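PDB 4JGI: putative uncharacterized protein from Desulfitobacterium hafniense, which binds methylcobalamin and probably serves as the corrinoid-carrying component of an O-demethylase methyl-transfer system. Local coordinates for residues 62-67 with 106-111; 174-179 with 203-208. One frame throughout, in Å; residues are numbered along the deposited sequence.

Interaction 1: residues 62-67 with 106-111; sequences DLIFAG and KNIFRT
I108 points at helix 60-77 and meets it with both branches. Its CD1 lies 3.7 Å from CG1 of I64, and the two isoleucine side chains cross at about a right angle. The other branch, CG2 of I108, sits 4.0 Å from CB of L63 and equally near L63 O. CG2 stands anti to the backbone N of I108 while CG1 lies beside that N (chi1 -63°), which spreads the branches over two neighbouring residues of the facing helix. One turn further on, T111 turns its methyl rather than its hydroxyl to G67: T111 CG2 comes within 3.7 Å of G67 C. A CB on G67 would collide with that methyl, and the absence of a side chain lets the CA atoms of G67 and T111 approach to 5.5 Å. The hydroxyl is used inside its own helix, where T111 OG1 donates to N107 O at 2.9 Å; the amide N of T111 reaches the same oxygen from the opposite face of its plane. Replacing T111 by a serine would probably leave the backbone of G67 without its methyl neighbour and open a gap between the helices. A water bridges the helices, hydrogen-bonded to L63 O at 2.9 Å and more distantly to I108 O at 3.3 Å. Further out, V49 and F53 of helix 32-54 back L63, while K106 and R110 form salt bridges with D122 on the side of the sheet. The segments run in roughly the same direction, inclined by 28° with axes 9.0 Å apart, and join the helical N-terminal part to the Rossmann-like part. L63 and I108 also touch the cobalamin. No direct hydrogen bond links the segments, so this seam relies on apolar fit and a water bridge between two backbone carbonyls.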
loop_
_atom_site.group_PDB
_atom_site.type_symbol
_atom_site.label_atom_id
_atom_site.label_comp_id
_atom_site.label_asym_id
_atom_site.label_seq_id
_atom_site.Cartn_x
_atom_site.Cartn_y
_atom_site.Cartn_z
ATOM N N ASP A 62 -10.287 5.878 -10.146
ATOM C CA ASP A 62 -8.974 6.462 -10.323
ATOM C C ASP A 62 -7.947 5.785 -9.438
ATOM O O ASP A 62 -6.821 5.658 -9.830
ATOM C CB ASP A 62 -9.034 7.948 -10.011
ATOM C CG ASP A 62 -9.977 8.643 -10.958
ATOM O OD1 ASP A 62 -9.744 8.502 -12.214
ATOM O OD2 ASP A 62 -11.008 9.214 -10.551
ATOM N N LEU A 63 -8.383 5.328 -8.265
ATOM C CA LEU A 63 -7.454 4.593 -7.452
ATOM C C LEU A 63 -7.091 3.219 -8.066
ATOM O O LEU A 63 -5.960 2.757 -7.902
ATOM C CB LEU A 63 -7.942 4.409 -6.045
ATOM C CG LEU A 63 -8.257 5.651 -5.273
ATOM C CD1 LEU A 63 -8.799 5.248 -3.897
ATOM C CD2 LEU A 63 -7.089 6.555 -5.072
ATOM N N ILE A 64 -8.070 2.534 -8.664
ATOM C CA ILE A 64 -7.763 1.334 -9.362
ATOM C C ILE A 64 -6.746 1.600 -10.476
ATOM O O ILE A 64 -5.723 0.912 -10.631
ATOM C CB ILE A 64 -9.075 0.742 -9.889
ATOM C CG1 ILE A 64 -9.967 0.349 -8.716
ATOM C CG2 ILE A 64 -8.767 -0.468 -10.824
ATOM C CD1 ILE A 64 -11.348 -0.064 -9.122
ATOM N N PHE A 65 -7.031 2.640 -11.260
ATOM C CA PHE A 65 -6.162 3.042 -12.347
ATOM C C PHE A 65 -4.738 3.342 -11.909
ATOM O O PHE A 65 -3.787 2.858 -12.529
ATOM C CB PHE A 65 -6.680 4.225 -13.142
ATOM C CG PHE A 65 -8.096 4.087 -13.721
ATOM C CD1 PHE A 65 -8.749 2.877 -13.920
ATOM C CD2 PHE A 65 -8.767 5.229 -14.039
ATOM C CE1 PHE A 65 -10.032 2.855 -14.401
ATOM C CE2 PHE A 65 -10.031 5.220 -14.506
ATOM C CZ PHE A 65 -10.688 4.022 -14.647
ATOM N N ALA A 66 -4.616 4.067 -10.791
ATOM C CA ALA A 66 -3.324 4.457 -10.359
ATOM C C ALA A 66 -2.435 3.298 -10.071
ATOM O O ALA A 66 -1.226 3.308 -10.408
ATOM C CB ALA A 66 -3.434 5.361 -9.127
ATOM N N GLY A 67 -2.963 2.297 -9.353
ATOM C CA GLY A 67 -2.164 1.147 -9.094
ATOM C C GLY A 67 -1.653 0.388 -10.323
ATOM O O GLY A 67 -0.505 -0.036 -10.412
ATOM N N LYS A 106 -9.060 -3.577 -0.026
ATOM C CA LYS A 106 -7.809 -4.276 0.318
ATOM C C LYS A 106 -7.052 -4.535 -0.946
ATOM O O LYS A 106 -5.836 -4.411 -0.972
ATOM C CB LYS A 106 -8.164 -5.595 1.035
ATOM C CG LYS A 106 -6.931 -6.467 1.297
ATOM C CD LYS A 106 -7.247 -7.762 1.977
ATOM C CE LYS A 106 -8.017 -8.793 1.089
ATOM N NZ LYS A 106 -7.372 -9.481 -0.037
ATOM N N ASN A 107 -7.752 -4.961 -1.996
ATOM C CA ASN A 107 -7.042 -5.291 -3.231
ATOM C C ASN A 107 -6.479 -4.079 -3.991
ATOM O O ASN A 107 -5.498 -4.182 -4.708
ATOM C CB ASN A 107 -7.936 -6.167 -4.080
ATOM C CG ASN A 107 -8.149 -7.521 -3.510
ATOM O OD1 ASN A 107 -7.455 -7.936 -2.645
ATOM N ND2 ASN A 107 -9.079 -8.232 -4.062
ATOM N N ILE A 108 -7.157 -2.929 -3.883
ATOM C CA ILE A 108 -6.606 -1.661 -4.364
ATOM C C ILE A 108 -5.293 -1.347 -3.673
ATOM O O ILE A 108 -4.286 -1.077 -4.306
ATOM C CB ILE A 108 -7.638 -0.501 -4.248
ATOM C CG1 ILE A 108 -8.822 -0.784 -5.131
ATOM C CG2 ILE A 108 -6.987 0.803 -4.558
ATOM C CD1 ILE A 108 -9.961 0.225 -4.980
ATOM N N PHE A 109 -5.268 -1.489 -2.362
ATOM C CA PHE A 109 -4.051 -1.336 -1.620
ATOM C C PHE A 109 -2.997 -2.356 -1.983
ATOM O O PHE A 109 -1.849 -1.959 -2.172
ATOM C CB PHE A 109 -4.375 -1.345 -0.131
ATOM C CG PHE A 109 -3.138 -1.308 0.729
ATOM C CD1 PHE A 109 -2.409 -0.110 0.894
ATOM C CD2 PHE A 109 -2.656 -2.424 1.331
ATOM C CE1 PHE A 109 -1.202 -0.097 1.623
ATOM C CE2 PHE A 109 -1.495 -2.385 2.076
ATOM C CZ PHE A 109 -0.772 -1.219 2.245
ATOM N N ARG A 110 -3.366 -3.611 -2.133
ATOM C CA ARG A 110 -2.443 -4.638 -2.514
ATOM C C ARG A 110 -1.759 -4.253 -3.824
ATOM O O ARG A 110 -0.526 -4.361 -3.966
ATOM C CB ARG A 110 -3.192 -5.987 -2.677
ATOM C CG ARG A 110 -2.307 -7.099 -3.135
ATOM C CD ARG A 110 -3.138 -8.321 -3.473
ATOM N NE ARG A 110 -4.034 -8.088 -4.603
ATOM C CZ ARG A 110 -5.098 -8.829 -4.941
ATOM N NH1 ARG A 110 -5.556 -9.797 -4.175
ATOM N NH2 ARG A 110 -5.792 -8.499 -6.040
ATOM N N THR A 111 -2.526 -3.767 -4.808
ATOM C CA THR A 111 -1.952 -3.446 -6.116
ATOM C C THR A 111 -0.977 -2.267 -5.935
ATOM O O THR A 111 0.118 -2.317 -6.508
ATOM C CB THR A 111 -3.046 -3.103 -7.113
ATOM O OG1 THR A 111 -3.938 -4.250 -7.202
ATOM C CG2 THR A 111 -2.437 -2.704 -8.470
HETATM O O HOH W 1 -4.731 0.146 -7.297
#

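Interaction 2: residues 174-179 with 203-208; sequences KVIIGG and VKICQR
I176 sends its side chain from strand 174-178 toward helix 199-209, and the path out from CB divides into two branches that meet different residues. The short branch, CG2, lies 4.2 Å from SG of C206, a loose van der Waals contact with the sulfur. CG2 occupies the place between the backbone N and the carbonyl carbon, while CG1 extends anti to that N (chi1 -174°). From CG1 the chain continues fully extended (chi2 170°), carrying CD1 to I205, the residue before C206. CD1 of I176 lies 4.0 Å from CG2 of I205, with CB and CD1 of I205 scarcely farther. The methyl therefore rests against the branched base of I205 as well as the end of its longer arm, and the two side chains cross obliquely. Consecutive helix residues thus share one strand side chain between them, I205 taking the tip and C206 the shorter branch. The backbones remain well apart, the CA atoms of I176 and C206 being 8.2 Å from each other, and the side chains bridge the distance. This is sheet-to-helix packing in the Rossmann-like B12-binding fold. Strand 174-178 runs between strands 143-147 and 194-195 in the parallel sheet, and backbone hydrogen bonds join I176 to V144 and L146. W209, the last residue of helix 199-209, also packs on I176. C206 also meets F109 of helix 104-115, while K204 touches T47 of helix 32-54, so helix 199-209 lies between the sheet and the helical N-terminal part.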
loop_
_atom_site.group_PDB
_atom_site.type_symbol
_atom_site.label_atom_id
_atom_site.label_comp_id
_atom_site.label_asym_id
_atom_site.label_seq_id
_atom_site.Cartn_x
_atom_site.Cartn_y
_atom_site.Cartn_z
ATOM N N LYS A 174 4.837 -2.952 12.393
ATOM C CA LYS A 174 3.889 -1.905 12.419
ATOM C C LYS A 174 2.560 -2.493 11.918
ATOM O O LYS A 174 2.578 -3.306 11.009
ATOM C CB LYS A 174 4.361 -0.836 11.445
ATOM C CG LYS A 174 5.631 -0.128 11.902
ATOM C CD LYS A 174 5.374 0.718 13.107
ATOM C CE LYS A 174 6.670 1.437 13.539
ATOM N NZ LYS A 174 6.275 2.357 14.607
ATOM N N VAL A 175 1.466 -2.029 12.466
ATOM C CA VAL A 175 0.103 -2.444 12.114
ATOM C C VAL A 175 -0.632 -1.270 11.511
ATOM O O VAL A 175 -0.758 -0.224 12.124
ATOM C CB VAL A 175 -0.700 -2.959 13.284
ATOM C CG1 VAL A 175 -2.086 -3.380 12.857
ATOM C CG2 VAL A 175 0.045 -4.177 13.901
ATOM N N ILE A 176 -1.123 -1.448 10.272
ATOM C CA ILE A 176 -1.963 -0.440 9.605
ATOM C C ILE A 176 -3.340 -1.073 9.354
ATOM O O ILE A 176 -3.417 -2.220 8.921
ATOM C CB ILE A 176 -1.299 0.137 8.346
ATOM C CG1 ILE A 176 -2.151 1.284 7.785
ATOM C CG2 ILE A 176 -1.080 -0.914 7.270
ATOM C CD1 ILE A 176 -1.434 2.045 6.692
ATOM N N ILE A 177 -4.393 -0.297 9.610
ATOM C CA ILE A 177 -5.745 -0.755 9.363
ATOM C C ILE A 177 -6.386 0.145 8.292
ATOM O O ILE A 177 -6.068 1.324 8.134
ATOM C CB ILE A 177 -6.616 -0.824 10.634
ATOM C CG1 ILE A 177 -6.812 0.610 11.208
ATOM C CG2 ILE A 177 -5.916 -1.788 11.611
ATOM C CD1 ILE A 177 -7.765 0.643 12.360
ATOM N N GLY A 178 -7.332 -0.490 7.596
ATOM C CA GLY A 178 -8.142 0.202 6.605
ATOM C C GLY A 178 -9.482 -0.448 6.487
ATOM O O GLY A 178 -9.766 -1.494 7.041
ATOM N N GLY A 179 -10.362 0.243 5.768
ATOM C CA GLY A 179 -11.738 -0.240 5.568
ATOM C C GLY A 179 -12.724 0.912 5.707
ATOM O O GLY A 179 -12.415 2.007 6.188
ATOM N N VAL A 203 -0.210 3.601 1.395
ATOM C CA VAL A 203 1.114 3.326 0.864
ATOM C C VAL A 203 2.121 4.349 1.358
ATOM O O VAL A 203 3.263 3.995 1.677
ATOM C CB VAL A 203 1.133 3.241 -0.658
ATOM C CG1 VAL A 203 2.527 3.128 -1.186
ATOM C CG2 VAL A 203 0.300 2.092 -1.117
ATOM N N LYS A 204 1.691 5.607 1.357
ATOM C CA LYS A 204 2.514 6.742 1.878
ATOM C C LYS A 204 2.978 6.424 3.303
ATOM O O LYS A 204 4.178 6.571 3.616
ATOM C CB LYS A 204 1.745 8.049 1.887
ATOM C CG LYS A 204 2.621 9.219 2.405
ATOM C CD LYS A 204 1.738 10.466 2.596
ATOM C CE LYS A 204 2.428 11.683 3.202
ATOM N NZ LYS A 204 1.763 13.038 3.006
ATOM N N ILE A 205 2.044 5.988 4.124
ATOM C CA ILE A 205 2.369 5.595 5.517
ATOM C C ILE A 205 3.396 4.490 5.584
ATOM O O ILE A 205 4.410 4.547 6.346
ATOM C CB ILE A 205 1.109 5.294 6.314
ATOM C CG1 ILE A 205 0.221 6.508 6.521
ATOM C CG2 ILE A 205 1.446 4.582 7.628
ATOM C CD1 ILE A 205 -1.207 6.227 6.872
ATOM N N CYS A 206 3.201 3.479 4.789
ATOM C CA CYS A 206 4.031 2.318 4.814
ATOM C C CYS A 206 5.458 2.622 4.299
ATOM O O CYS A 206 6.460 2.135 4.834
ATOM C CB CYS A 206 3.398 1.231 3.955
ATOM S SG CYS A 206 1.925 0.433 4.669
ATOM N N GLN A 207 5.510 3.455 3.281
ATOM C CA GLN A 207 6.821 3.913 2.769
ATOM C C GLN A 207 7.645 4.691 3.821
ATOM O O GLN A 207 8.851 4.462 3.924
ATOM C CB GLN A 207 6.659 4.747 1.521
ATOM C CG GLN A 207 6.251 3.957 0.294
ATOM C CD GLN A 207 7.343 3.094 -0.375
ATOM O OE1 GLN A 207 8.240 2.520 0.250
ATOM N NE2 GLN A 207 7.240 2.984 -1.692
ATOM N N ARG A 208 6.973 5.496 4.635
ATOM C CA ARG A 208 7.615 6.195 5.727
ATOM C C ARG A 208 8.177 5.226 6.756
ATOM O O ARG A 208 9.253 5.458 7.325
ATOM C CB ARG A 208 6.681 7.233 6.386
ATOM C CG ARG A 208 6.318 8.402 5.480
ATOM C CD ARG A 208 5.318 9.348 6.022
ATOM N NE ARG A 208 5.354 10.589 5.224
ATOM C CZ ARG A 208 5.016 11.801 5.679
ATOM N NH1 ARG A 208 4.424 11.895 6.854
ATOM N NH2 ARG A 208 5.193 12.919 4.928
#

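How the interactions relate
The two contacts, with centres 14 Å apart, meet through F109: its CE1 lies 3.8 Å from V203 CG2 and its CZ 4.0 Å from C206 SG. Helix 104-115 therefore touches helix 60-77 in interaction 1 and helix 199-209 of interaction 2. Both interactions border the methylcobalamin pocket. L63, K106, I108 and F109 contribute to it from interaction 1, while I176, G178 and G179 do so from interaction 2, with the N of G179 weakly hydrogen-bonded to the ligand. The side chains of L63 and I176 come within about 3 and 4 Å of the cofactor. A199, another cobalamin-binding residue, packs against I108 and F109.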